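PDB 6J3A: gamma-glutamyltranspeptidase from Streptomyces lincolnensis, which is probably an LmbA-like homologue of gamma-glutamyltranspeptidases in the Ntn-hydrolase superfamily, whose own substrate and reaction may differ from theirs. Local coordinates for residues 221-224 with 225-229; 243-246 with 247-251; 336-339 with 340-343; 503-506 with 507-510; 514-517 with 518-522. All coordinates share one frame; numbering follows the deposited sequence.

Interaction 1: residues 221-224 with 225-229; sequences IAEA and LVRQA
Leu225 opens the second half of this helical run by donating its backbone N to Ile221 O. Its CG stands anti to the carbonyl carbon (chi1 -73°), beside the backbone N, and this lays the side chain alongside that of Ile221, both pointing the same way. Leu225 CD1 then meets Ile221 CG2 at 3.6 Å, and the leucine also packs on Val449 and Leu456. One residue on, Val226 N gives a nearly straight bond to Ala222 O (2.9 Å, 173° at the hydrogen). Val226 CG2 comes 3.3 Å from Ala222 O, and the valine also packs on Leu250. These are the i to i+4 bonds of a regular alpha helix, residues 220-229, with Leu225 on the side covered by strand 448-449 and Val226 on the side covered by helix 247-252. Arg227 N bonds Glu223 O at 2.9 Å. Its side chain bends at chi3 (-56°) and folds back, so that one face of the guanidinium lies over that same carbonyl oxygen. Arg227 NH2 passes 3.8 Å from Glu223 CB but stays 4.5 Å from Glu223 OE1, too far to pair with it; the arginine spends its charge instead on Glu451, which NH1 meets in a salt bridge. Gln228 N closes the series with a bond of 2.9 Å to Ala224 O, and Gln228 CB rests against the same oxygen.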
loop_
_atom_site.group_PDB
_atom_site.type_symbol
_atom_site.label_atom_id
_atom_site.label_comp_id
_atom_site.label_asym_id
_atom_site.label_seq_id
_atom_site.Cartn_x
_atom_site.Cartn_y
_atom_site.Cartn_z
ATOM N N ILE A 221 2.819 11.287 35.589
ATOM C CA ILE A 221 3.489 10.234 34.829
ATOM C C ILE A 221 4.798 9.851 35.501
ATOM O O ILE A 221 5.034 8.684 35.785
ATOM C CB ILE A 221 3.734 10.661 33.362
ATOM C CG1 ILE A 221 2.401 10.751 32.621
ATOM C CG2 ILE A 221 4.652 9.677 32.637
ATOM C CD1 ILE A 221 2.508 11.328 31.224
ATOM N N ALA A 222 5.646 10.845 35.731
ATOM C CA ALA A 222 6.925 10.651 36.421
ATOM C C ALA A 222 6.769 9.933 37.756
ATOM O O ALA A 222 7.485 8.972 38.036
ATOM C CB ALA A 222 7.599 11.993 36.647
ATOM N N GLU A 223 5.840 10.419 38.575
ATOM C CA GLU A 223 5.531 9.795 39.863
ATOM C C GLU A 223 5.322 8.290 39.726
ATOM O O GLU A 223 5.939 7.505 40.445
ATOM C CB GLU A 223 4.296 10.451 40.487
ATOM C CG GLU A 223 4.611 11.805 41.114
ATOM C CD GLU A 223 3.386 12.651 41.428
ATOM O OE1 GLU A 223 2.232 12.188 41.253
ATOM O OE2 GLU A 223 3.589 13.807 41.857
ATOM N N ALA A 224 4.476 7.908 38.778
ATOM C CA ALA A 224 4.156 6.500 38.527
ATOM C C ALA A 224 5.342 5.671 38.012
ATOM O O ALA A 224 5.511 4.504 38.381
ATOM C CB ALA A 224 2.998 6.411 37.547
ATOM N N LEU A 225 6.138 6.281 37.147
ATOM C CA LEU A 225 7.292 5.623 36.554
ATOM C C LEU A 225 8.329 5.295 37.617
ATOM O O LEU A 225 8.862 4.179 37.650
ATOM C CB LEU A 225 7.920 6.530 35.499
ATOM C CG LEU A 225 7.140 6.688 34.195
ATOM C CD1 LEU A 225 7.649 7.903 33.446
ATOM C CD2 LEU A 225 7.265 5.457 33.315
ATOM N N VAL A 226 8.606 6.279 38.475
ATOM C CA VAL A 226 9.539 6.116 39.596
ATOM C C VAL A 226 8.989 5.070 40.567
ATOM O O VAL A 226 9.679 4.110 40.914
ATOM C CB VAL A 226 9.799 7.455 40.327
ATOM C CG1 VAL A 226 10.703 7.268 41.541
ATOM C CG2 VAL A 226 10.465 8.451 39.389
ATOM N N ARG A 227 7.739 5.257 40.974
ATOM C CA ARG A 227 7.044 4.299 41.839
ATOM C C ARG A 227 7.168 2.849 41.328
ATOM O O ARG A 227 7.421 1.946 42.109
ATOM C CB ARG A 227 5.577 4.712 42.018
ATOM C CG ARG A 227 4.838 4.016 43.155
ATOM C CD ARG A 227 3.370 4.435 43.239
ATOM N NE ARG A 227 3.203 5.894 43.373
ATOM C CZ ARG A 227 2.518 6.704 42.549
ATOM N NH1 ARG A 227 1.861 6.252 41.479
ATOM N NH2 ARG A 227 2.478 8.009 42.810
ATOM N N GLN A 228 7.030 2.642 40.022
ATOM C CA GLN A 228 7.164 1.298 39.425
ATOM C C GLN A 228 8.602 0.804 39.439
ATOM O O GLN A 228 8.854 -0.389 39.596
ATOM C CB GLN A 228 6.718 1.296 37.958
ATOM C CG GLN A 228 5.740 0.216 37.513
ATOM C CD GLN A 228 5.815 -1.127 38.202
ATOM O OE1 GLN A 228 6.787 -1.862 38.079
ATOM N NE2 GLN A 228 4.735 -1.488 38.853
ATOM N N ALA A 229 9.532 1.722 39.188
ATOM C CA ALA A 229 10.945 1.383 39.084
ATOM C C ALA A 229 11.471 0.867 40.409
ATOM O O ALA A 229 12.242 -0.089 40.442
ATOM C CB ALA A 229 11.742 2.594 38.645
#

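Interaction 2: residues 243-246 with 247-251; sequences GTLT and AADLA
Asp249 reaches back over the start of its own helix to Thr246, and its side chain can be followed atom by atom. CB sits 3.4 Å from Thr246 O and has Leu245 CD1 on its flank at 4.1 Å. With CG anti to the carbonyl carbon (chi1 -70°), the carboxylate swings back toward the residue that precedes the helix, bringing CG within 3.6 Å of Thr246 OG1. OD2 is the gripping oxygen: it accepts from Thr246 N at 2.9 Å through its anti lone pair, in a bond bent to 131° at the hydrogen. Thr246 OG1 also approaches OD2, but that bond is weak and unsettled, since the hydroxyl proton could be given elsewhere. OD1 accepts from Ala83 N, so both carboxylate oxygens have backbone donors.

The return bond runs from Asp249 N to Thr246 OG1, at 3.2 Å and 159°. OG1 can take it because it sits between the backbone N and the carbonyl carbon of its own residue. Ala248 N, one residue earlier, donates to a water at 2.8 Å, which makes a further weak bond with Thr246 OG1. Thr246 O receives weak bonds from Asp249 N and Leu250 N. Alongside the box, Leu245 CD1 meets Leu250 CD2 at 4.2 Å, the two side chains crossing at about a right angle. Thr246 as N-cap and Asp249 three residues on, each binding the other's backbone N, form the capping box that starts helix 247-252.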
loop_
_atom_site.group_PDB
_atom_site.type_symbol
_atom_site.label_atom_id
_atom_site.label_comp_id
_atom_site.label_asym_id
_atom_site.label_seq_id
_atom_site.Cartn_x
_atom_site.Cartn_y
_atom_site.Cartn_z
ATOM N N GLY A 243 14.995 -0.800 40.566
ATOM C CA GLY A 243 15.667 0.171 39.709
ATOM C C GLY A 243 16.195 1.333 40.527
ATOM O O GLY A 243 15.588 1.721 41.527
ATOM N N THR A 244 17.322 1.888 40.087
ATOM C CA THR A 244 17.968 3.019 40.762
ATOM C C THR A 244 17.411 4.351 40.291
ATOM O O THR A 244 17.773 5.391 40.834
ATOM C CB THR A 244 19.490 3.049 40.510
ATOM O OG1 THR A 244 19.753 3.267 39.116
ATOM C CG2 THR A 244 20.145 1.749 40.951
ATOM N N LEU A 245 16.564 4.315 39.261
ATOM C CA LEU A 245 15.871 5.493 38.749
ATOM C C LEU A 245 15.161 6.279 39.862
ATOM O O LEU A 245 14.588 5.688 40.781
ATOM C CB LEU A 245 14.862 5.071 37.674
ATOM C CG LEU A 245 14.247 6.210 36.846
ATOM C CD1 LEU A 245 15.162 6.624 35.701
ATOM C CD2 LEU A 245 12.879 5.817 36.304
ATOM N N THR A 246 15.213 7.607 39.762
ATOM C CA THR A 246 14.671 8.512 40.784
ATOM C C THR A 246 13.915 9.664 40.143
ATOM O O THR A 246 14.057 9.926 38.953
ATOM C CB THR A 246 15.787 9.155 41.644
ATOM O OG1 THR A 246 16.389 10.240 40.922
ATOM C CG2 THR A 246 16.870 8.141 42.041
ATOM N N ALA A 247 13.162 10.379 40.969
ATOM C CA ALA A 247 12.404 11.569 40.552
ATOM C C ALA A 247 13.276 12.605 39.861
ATOM O O ALA A 247 12.901 13.131 38.819
ATOM C CB ALA A 247 11.726 12.203 41.755
ATOM N N ALA A 248 14.435 12.887 40.455
ATOM C CA ALA A 248 15.414 13.836 39.895
ATOM C C ALA A 248 16.067 13.420 38.567
ATOM O O ALA A 248 16.425 14.298 37.778
ATOM C CB ALA A 248 16.504 14.134 40.915
ATOM N N ASP A 249 16.268 12.118 38.333
ATOM C CA ASP A 249 16.762 11.649 37.021
ATOM C C ASP A 249 15.820 12.127 35.918
ATOM O O ASP A 249 16.260 12.628 34.874
ATOM C CB ASP A 249 16.830 10.117 36.923
ATOM C CG ASP A 249 17.925 9.505 37.774
ATOM O OD1 ASP A 249 19.103 9.872 37.618
ATOM O OD2 ASP A 249 17.619 8.615 38.586
ATOM N N LEU A 250 14.521 11.940 36.159
ATOM C CA LEU A 250 13.480 12.368 35.220
ATOM C C LEU A 250 13.403 13.867 35.113
ATOM O O LEU A 250 13.399 14.386 34.014
ATOM C CB LEU A 250 12.105 11.830 35.614
ATOM C CG LEU A 250 11.982 10.307 35.688
ATOM C CD1 LEU A 250 10.527 9.945 35.917
ATOM C CD2 LEU A 250 12.502 9.588 34.455
ATOM N N ALA A 251 13.370 14.551 36.252
ATOM C CA ALA A 251 13.264 16.019 36.297
ATOM C C ALA A 251 14.400 16.745 35.537
ATOM O O ALA A 251 14.184 17.799 34.932
ATOM C CB ALA A 251 13.188 16.494 37.746
HETATM O O HOH W 1 14.844 12.030 43.062
#

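Interaction 3: residues 336-339 with 340-343; sequences YNAG and RREL
Tyr336 holds CG anti to the backbone N (chi1 177°), while Arg340, one helical turn on, holds CG anti to the carbonyl carbon (chi1 -60°) and bends again at chi2 and chi3; the two side chains therefore run side by side in the same direction. Arg340 CG sits over the ring face of Tyr336, 3.8 Å from the centroid and 13° off the normal, a CH-pi contact. Farther out, Arg340 CD lies 3.2 Å from Tyr336 OH. That hydroxyl hydrogen-bonds Asp315, with which Arg340 NH1 makes a long, weak ion pair, while Arg340 NH2 is held by Arg353 O. An alanine in place of Tyr336 is likely to leave the aliphatic part of Arg340 without the surface it lies on and Asp315 without its hydroxyl partner.

The guanidinium of Arg341 folds back with one face over Asn337 O, 3.8 Å above the plane, the same oxygen that Arg341 N bonds at 2.9 Å; NH2 reaches to 3.6 Å from Ala338 CA. Arg341 NE is fixed by Leu288 O. Arg340 N bonds Tyr336 O at 3.0 Å, but Glu342 N makes a weak bond to Gly339 O, an i to i+3 step. Near the end of this short helix, the i to i+4 tyrosine-arginine CH-pi pair packs against helices 280-288 and 299-319.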
loop_
_atom_site.group_PDB
_atom_site.type_symbol
_atom_site.label_atom_id
_atom_site.label_comp_id
_atom_site.label_asym_id
_atom_site.label_seq_id
_atom_site.Cartn_x
_atom_site.Cartn_y
_atom_site.Cartn_z
ATOM N N TYR A 336 43.080 5.682 7.360
ATOM C CA TYR A 336 42.684 4.539 8.198
ATOM C C TYR A 336 42.055 3.395 7.386
ATOM O O TYR A 336 42.432 2.218 7.521
ATOM C CB TYR A 336 41.706 5.041 9.263
ATOM C CG TYR A 336 41.147 3.981 10.179
ATOM C CD1 TYR A 336 41.952 3.344 11.109
ATOM C CD2 TYR A 336 39.804 3.629 10.122
ATOM C CE1 TYR A 336 41.439 2.377 11.951
ATOM C CE2 TYR A 336 39.281 2.665 10.955
ATOM C CZ TYR A 336 40.102 2.052 11.881
ATOM O OH TYR A 336 39.593 1.088 12.717
ATOM N N ASN A 337 41.105 3.779 6.538
ATOM C CA ASN A 337 40.294 2.844 5.771
ATOM C C ASN A 337 41.067 2.162 4.632
ATOM O O ASN A 337 40.766 1.017 4.254
ATOM C CB ASN A 337 39.039 3.567 5.279
ATOM C CG ASN A 337 38.054 3.816 6.404
ATOM O OD1 ASN A 337 37.415 2.883 6.874
ATOM N ND2 ASN A 337 37.950 5.066 6.866
ATOM N N ALA A 338 42.075 2.859 4.113
ATOM C CA ALA A 338 42.994 2.280 3.138
ATOM C C ALA A 338 43.700 1.089 3.780
ATOM O O ALA A 338 43.798 0.015 3.187
ATOM C CB ALA A 338 44.005 3.316 2.672
ATOM N N GLY A 339 44.169 1.282 5.006
ATOM C CA GLY A 339 44.705 0.179 5.791
ATOM C C GLY A 339 43.691 -0.934 5.981
ATOM O O GLY A 339 43.968 -2.100 5.683
ATOM N N ARG A 340 42.497 -0.560 6.429
ATOM C CA ARG A 340 41.466 -1.534 6.824
ATOM C C ARG A 340 40.909 -2.418 5.707
ATOM O O ARG A 340 40.716 -3.611 5.921
ATOM C CB ARG A 340 40.307 -0.833 7.523
ATOM C CG ARG A 340 40.721 -0.098 8.784
ATOM C CD ARG A 340 39.952 -0.611 9.973
ATOM N NE ARG A 340 40.419 -1.907 10.450
ATOM C CZ ARG A 340 39.719 -2.727 11.231
ATOM N NH1 ARG A 340 38.484 -2.425 11.646
ATOM N NH2 ARG A 340 40.258 -3.878 11.596
ATOM N N ARG A 341 40.656 -1.844 4.530
ATOM C CA ARG A 341 40.092 -2.619 3.413
ATOM C C ARG A 341 40.985 -3.745 2.878
ATOM O O ARG A 341 40.482 -4.658 2.227
ATOM C CB ARG A 341 39.634 -1.709 2.267
ATOM C CG ARG A 341 40.705 -1.135 1.331
ATOM C CD ARG A 341 40.053 -0.369 0.180
ATOM N NE ARG A 341 39.201 0.700 0.711
ATOM C CZ ARG A 341 39.516 1.994 0.807
ATOM N NH1 ARG A 341 38.642 2.844 1.351
ATOM N NH2 ARG A 341 40.679 2.465 0.371
ATOM N N GLU A 342 42.291 -3.671 3.153
ATOM C CA GLU A 342 43.243 -4.755 2.850
ATOM C C GLU A 342 42.973 -6.000 3.690
ATOM O O GLU A 342 43.314 -7.117 3.286
ATOM C CB GLU A 342 44.693 -4.314 3.114
ATOM C CG GLU A 342 45.180 -3.089 2.344
ATOM C CD GLU A 342 45.081 -3.230 0.825
ATOM O OE1 GLU A 342 45.064 -4.378 0.308
ATOM O OE2 GLU A 342 45.028 -2.182 0.135
ATOM N N LEU A 343 42.377 -5.796 4.863
ATOM C CA LEU A 343 41.974 -6.894 5.740
ATOM C C LEU A 343 40.806 -7.727 5.206
ATOM O O LEU A 343 40.504 -8.789 5.758
ATOM C CB LEU A 343 41.627 -6.359 7.136
ATOM C CG LEU A 343 42.755 -5.636 7.880
ATOM C CD1 LEU A 343 42.199 -4.928 9.103
ATOM C CD2 LEU A 343 43.863 -6.613 8.267
#

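Interaction 4: residues 503-506 with 507-510; sequences GDQQ and DQWQ
Gln505 and Trp509 meet by CH-pi contact: Gln505 CB stands squarely over the six-membered ring, 3.4 Å from its centroid and 7° off the normal. Gln505 CG continues above the indole, 3.8 Å from Trp509 CZ2, and the amide beyond is turned almost perpendicular to the ring. Replacing Trp509 by an alanine would probably strip the support from the Gln505 side chain and leave Glu586, which accepts from the indole NE1, without its mate.

Among hydrogen bonds, Gln505 O is gripped twice. Trp509 N comes nearly straight at 2.8 Å, and Gln508 N donates at 2.9 Å from above the carbonyl plane. The side chain of Gln508, extended beyond CG, brings NE2 to Asp504 O at 2.9 Å and 174°, with the oxygen in the plane of the amide; OE1 is held by Asn540 N. A water also donates to Asp504 O, at 2.7 Å.

Asp504 forms a salt bridge to Arg316 and accepts from Ser546 N; Asp507 pairs with Lys272 and bonds Thr484 OG1. These contacts join the loop at Asp504 and Gln505 to the first turn of helix 506-519, just after Gly503, which probably belongs to the glycine pair that lines the oxyanion hole in gamma-glutamyltranspeptidases.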
loop_
_atom_site.group_PDB
_atom_site.type_symbol
_atom_site.label_atom_id
_atom_site.label_comp_id
_atom_site.label_asym_id
_atom_site.label_seq_id
_atom_site.Cartn_x
_atom_site.Cartn_y
_atom_site.Cartn_z
ATOM N N GLY A 503 17.477 -4.318 15.393
ATOM C CA GLY A 503 18.636 -4.391 16.284
ATOM C C GLY A 503 19.992 -4.237 15.617
ATOM O O GLY A 503 20.311 -3.187 15.058
ATOM N N ASP A 504 20.782 -5.306 15.666
ATOM C CA ASP A 504 22.119 -5.318 15.062
ATOM C C ASP A 504 22.103 -5.477 13.546
ATOM O O ASP A 504 23.134 -5.312 12.891
ATOM C CB ASP A 504 22.983 -6.410 15.696
ATOM C CG ASP A 504 23.282 -6.130 17.147
ATOM O OD1 ASP A 504 23.635 -4.981 17.486
ATOM O OD2 ASP A 504 23.145 -7.059 17.962
ATOM N N GLN A 505 20.941 -5.794 12.991
ATOM C CA GLN A 505 20.766 -5.825 11.543
ATOM C C GLN A 505 20.413 -4.459 10.924
ATOM O O GLN A 505 20.552 -4.306 9.709
ATOM C CB GLN A 505 19.712 -6.866 11.154
ATOM C CG GLN A 505 20.058 -8.301 11.544
ATOM C CD GLN A 505 19.637 -8.673 12.966
ATOM O OE1 GLN A 505 18.470 -8.949 13.226
ATOM N NE2 GLN A 505 20.596 -8.699 13.884
ATOM N N GLN A 506 19.989 -3.482 11.739
ATOM C CA GLN A 506 19.491 -2.179 11.244
ATOM C C GLN A 506 20.391 -1.508 10.206
ATOM O O GLN A 506 19.944 -1.209 9.098
ATOM C CB GLN A 506 19.279 -1.192 12.395
ATOM C CG GLN A 506 18.036 -1.431 13.227
ATOM C CD GLN A 506 17.517 -0.175 13.907
ATOM O OE1 GLN A 506 16.984 -0.237 15.021
ATOM N NE2 GLN A 506 17.640 0.961 13.236
ATOM N N ASP A 507 21.647 -1.265 10.581
ATOM C CA ASP A 507 22.616 -0.651 9.666
ATOM C C ASP A 507 23.404 -1.653 8.810
ATOM O O ASP A 507 24.405 -1.277 8.195
ATOM C CB ASP A 507 23.593 0.265 10.418
ATOM C CG ASP A 507 23.073 1.682 10.589
ATOM O OD1 ASP A 507 22.229 2.147 9.789
ATOM O OD2 ASP A 507 23.545 2.342 11.538
ATOM N N GLN A 508 22.982 -2.914 8.783
ATOM C CA GLN A 508 23.419 -3.838 7.738
ATOM C C GLN A 508 22.398 -3.750 6.604
ATOM O O GLN A 508 22.721 -3.498 5.432
ATOM C CB GLN A 508 23.507 -5.272 8.266
ATOM C CG GLN A 508 24.333 -5.439 9.533
ATOM C CD GLN A 508 24.585 -6.905 9.863
ATOM O OE1 GLN A 508 25.101 -7.659 9.026
ATOM N NE2 GLN A 508 24.219 -7.322 11.082
ATOM N N TRP A 509 21.146 -3.941 6.980
ATOM C CA TRP A 509 20.051 -3.927 6.033
ATOM C C TRP A 509 19.964 -2.592 5.310
ATOM O O TRP A 509 19.782 -2.559 4.096
ATOM C CB TRP A 509 18.737 -4.237 6.754
ATOM C CG TRP A 509 18.571 -5.679 7.173
ATOM C CD1 TRP A 509 19.176 -6.793 6.632
ATOM C CD2 TRP A 509 17.691 -6.158 8.189
ATOM N NE1 TRP A 509 18.746 -7.930 7.284
ATOM C CE2 TRP A 509 17.825 -7.570 8.233
ATOM C CE3 TRP A 509 16.801 -5.528 9.080
ATOM C CZ2 TRP A 509 17.111 -8.356 9.135
ATOM C CZ3 TRP A 509 16.082 -6.307 9.962
ATOM C CH2 TRP A 509 16.246 -7.710 9.990
ATOM N N GLN A 510 20.119 -1.507 6.062
ATOM C CA GLN A 510 20.112 -0.168 5.486
ATOM C C GLN A 510 21.272 0.060 4.527
ATOM O O GLN A 510 21.080 0.684 3.485
ATOM C CB GLN A 510 20.135 0.908 6.572
ATOM C CG GLN A 510 18.777 1.207 7.152
ATOM C CD GLN A 510 18.848 2.116 8.355
ATOM O OE1 GLN A 510 19.218 1.687 9.464
ATOM N NE2 GLN A 510 18.485 3.384 8.156
HETATM O O HOH W 2 23.718 -2.756 12.293
#

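Interaction 5: residues 514-517 with 518-522; sequences FLAV and ALRAR
Ala516 and Arg520 join the last turn of helix 506-519 to the loop that follows it, and the carbonyls of Phe514, Leu515 and Ala516 each find a donor. Phe514 O receives Ala518 N at 3.1 Å. Leu515 O receives Leu519 N at 2.8 Å, and the side chain of Leu519 packs over the same oxygen, its CB 3.2 Å away. Ala516 O takes two donors: Arg520 N at 2.7 Å, nearly along the C=O axis, and Leu519 N in a weak bond. Arg520 is the first residue to leave helical backbone angles; its N still makes the closing i to i+4 bond, while psi 146° takes the chain on into the loop.

The Arg520 side chain keeps CG beside the backbone N and bends at chi3 (77°). Its aliphatic part lies against the turn, CG 3.1 Å from Ala516 O and CD 3.8 Å from Ala516 CB. Beyond it the guanidinium is well supplied: NE makes a salt bridge with Asp528 and NH1 a hydrogen bond to Tyr296 OH, tying the helix end to the loops at those two residues. Phe514 meets Trp268 edge-to-face. Arg522, bent at chi2 and chi3 and touching a crystal neighbour, brings its guanidinium back over the helix end, with Ala518 O at the edge and in the plane of the group, and NH2 3.9 Å from Val517 O, beyond hydrogen-bonding length.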
loop_
_atom_site.group_PDB
_atom_site.type_symbol
_atom_site.label_atom_id
_atom_site.label_comp_id
_atom_site.label_asym_id
_atom_site.label_seq_id
_atom_site.Cartn_x
_atom_site.Cartn_y
_atom_site.Cartn_z
ATOM N N PHE A 514 20.532 1.137 0.814
ATOM C CA PHE A 514 21.062 2.396 0.286
ATOM C C PHE A 514 21.962 2.204 -0.926
ATOM O O PHE A 514 21.870 2.973 -1.880
ATOM C CB PHE A 514 21.832 3.163 1.349
ATOM C CG PHE A 514 22.604 4.336 0.805
ATOM C CD1 PHE A 514 22.002 5.587 0.696
ATOM C CD2 PHE A 514 23.930 4.186 0.405
ATOM C CE1 PHE A 514 22.710 6.665 0.206
ATOM C CE2 PHE A 514 24.641 5.260 -0.092
ATOM C CZ PHE A 514 24.032 6.503 -0.192
ATOM N N LEU A 515 22.845 1.208 -0.880
ATOM C CA LEU A 515 23.663 0.870 -2.060
ATOM C C LEU A 515 22.800 0.408 -3.245
ATOM O O LEU A 515 23.024 0.806 -4.398
ATOM C CB LEU A 515 24.727 -0.190 -1.733
ATOM C CG LEU A 515 25.876 0.236 -0.804
ATOM C CD1 LEU A 515 26.833 -0.922 -0.579
ATOM C CD2 LEU A 515 26.644 1.429 -1.340
ATOM N N ALA A 516 21.808 -0.423 -2.965
ATOM C CA ALA A 516 20.884 -0.826 -4.014
ATOM C C ALA A 516 20.204 0.396 -4.639
ATOM O O ALA A 516 20.170 0.510 -5.861
ATOM C CB ALA A 516 19.866 -1.811 -3.484
ATOM N N VAL A 517 19.720 1.327 -3.819
ATOM C CA VAL A 517 19.093 2.550 -4.346
ATOM C C VAL A 517 20.038 3.301 -5.295
ATOM O O VAL A 517 19.630 3.761 -6.352
ATOM C CB VAL A 517 18.641 3.520 -3.231
ATOM C CG1 VAL A 517 18.124 4.829 -3.827
ATOM C CG2 VAL A 517 17.565 2.890 -2.354
ATOM N N ALA A 518 21.298 3.423 -4.900
ATOM C CA ALA A 518 22.289 4.162 -5.679
ATOM C C ALA A 518 22.780 3.399 -6.907
ATOM O O ALA A 518 23.170 4.025 -7.889
ATOM C CB ALA A 518 23.459 4.517 -4.798
ATOM N N LEU A 519 22.762 2.065 -6.845
ATOM C CA LEU A 519 23.260 1.215 -7.930
ATOM C C LEU A 519 22.202 0.690 -8.876
ATOM O O LEU A 519 22.526 0.381 -10.011
ATOM C CB LEU A 519 24.056 0.032 -7.367
ATOM C CG LEU A 519 25.338 0.380 -6.599
ATOM C CD1 LEU A 519 26.054 -0.904 -6.199
ATOM C CD2 LEU A 519 26.280 1.285 -7.385
ATOM N N ARG A 520 20.955 0.577 -8.429
ATOM C CA ARG A 520 19.884 0.056 -9.287
ATOM C C ARG A 520 19.397 1.107 -10.279
ATOM O O ARG A 520 19.371 2.302 -9.982
ATOM C CB ARG A 520 18.704 -0.461 -8.451
ATOM C CG ARG A 520 18.992 -1.751 -7.694
ATOM C CD ARG A 520 17.853 -2.090 -6.746
ATOM N NE ARG A 520 16.710 -2.650 -7.469
ATOM C CZ ARG A 520 16.505 -3.948 -7.708
ATOM N NH1 ARG A 520 17.356 -4.887 -7.274
ATOM N NH2 ARG A 520 15.421 -4.319 -8.390
ATOM N N ALA A 521 19.009 0.645 -11.461
ATOM C CA ALA A 521 18.415 1.505 -12.476
ATOM C C ALA A 521 17.092 2.056 -11.980
ATOM O O ALA A 521 16.296 1.327 -11.386
ATOM C CB ALA A 521 18.191 0.724 -13.753
ATOM N N ARG A 522 16.861 3.337 -12.241
ATOM C CA ARG A 522 15.618 4.005 -11.843
ATOM C C ARG A 522 14.417 3.304 -12.473
ATOM O O ARG A 522 14.525 2.645 -13.510
ATOM C CB ARG A 522 15.505 5.480 -12.277
ATOM C CG ARG A 522 16.742 6.327 -12.495
ATOM C CD ARG A 522 17.200 7.081 -11.265
ATOM N NE ARG A 522 18.337 6.410 -10.622
ATOM C CZ ARG A 522 19.250 6.999 -9.848
ATOM N NH1 ARG A 522 19.188 8.303 -9.585
ATOM N NH2 ARG A 522 20.233 6.266 -9.318
#

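How the interactions relate
All five are local helix contacts, following one another along the chain of this gamma-glutamyltranspeptidase homologue. Interactions 1 and 2 are neighbours, with centres about 9 Å apart: helices 220-229 and 247-252 pack directly, Ala222 CB meeting Leu250 CD1 at 3.6 Å, and Ala229 O and Gly243 N, 2.8 Å apart, probably share a hydrogen bond. Interactions 4 and 5 sit at the two ends of helix 506-519, about 18 Å between centres. Interaction 3 lies about 22 and 25 Å from their centres. Interactions 1 and 5 are about 47 Å apart, on opposite sides of the chain's centre. Thus 1 and 2 form one local helix pair, while 4 and 5 link the buried interior to the periphery through one helix.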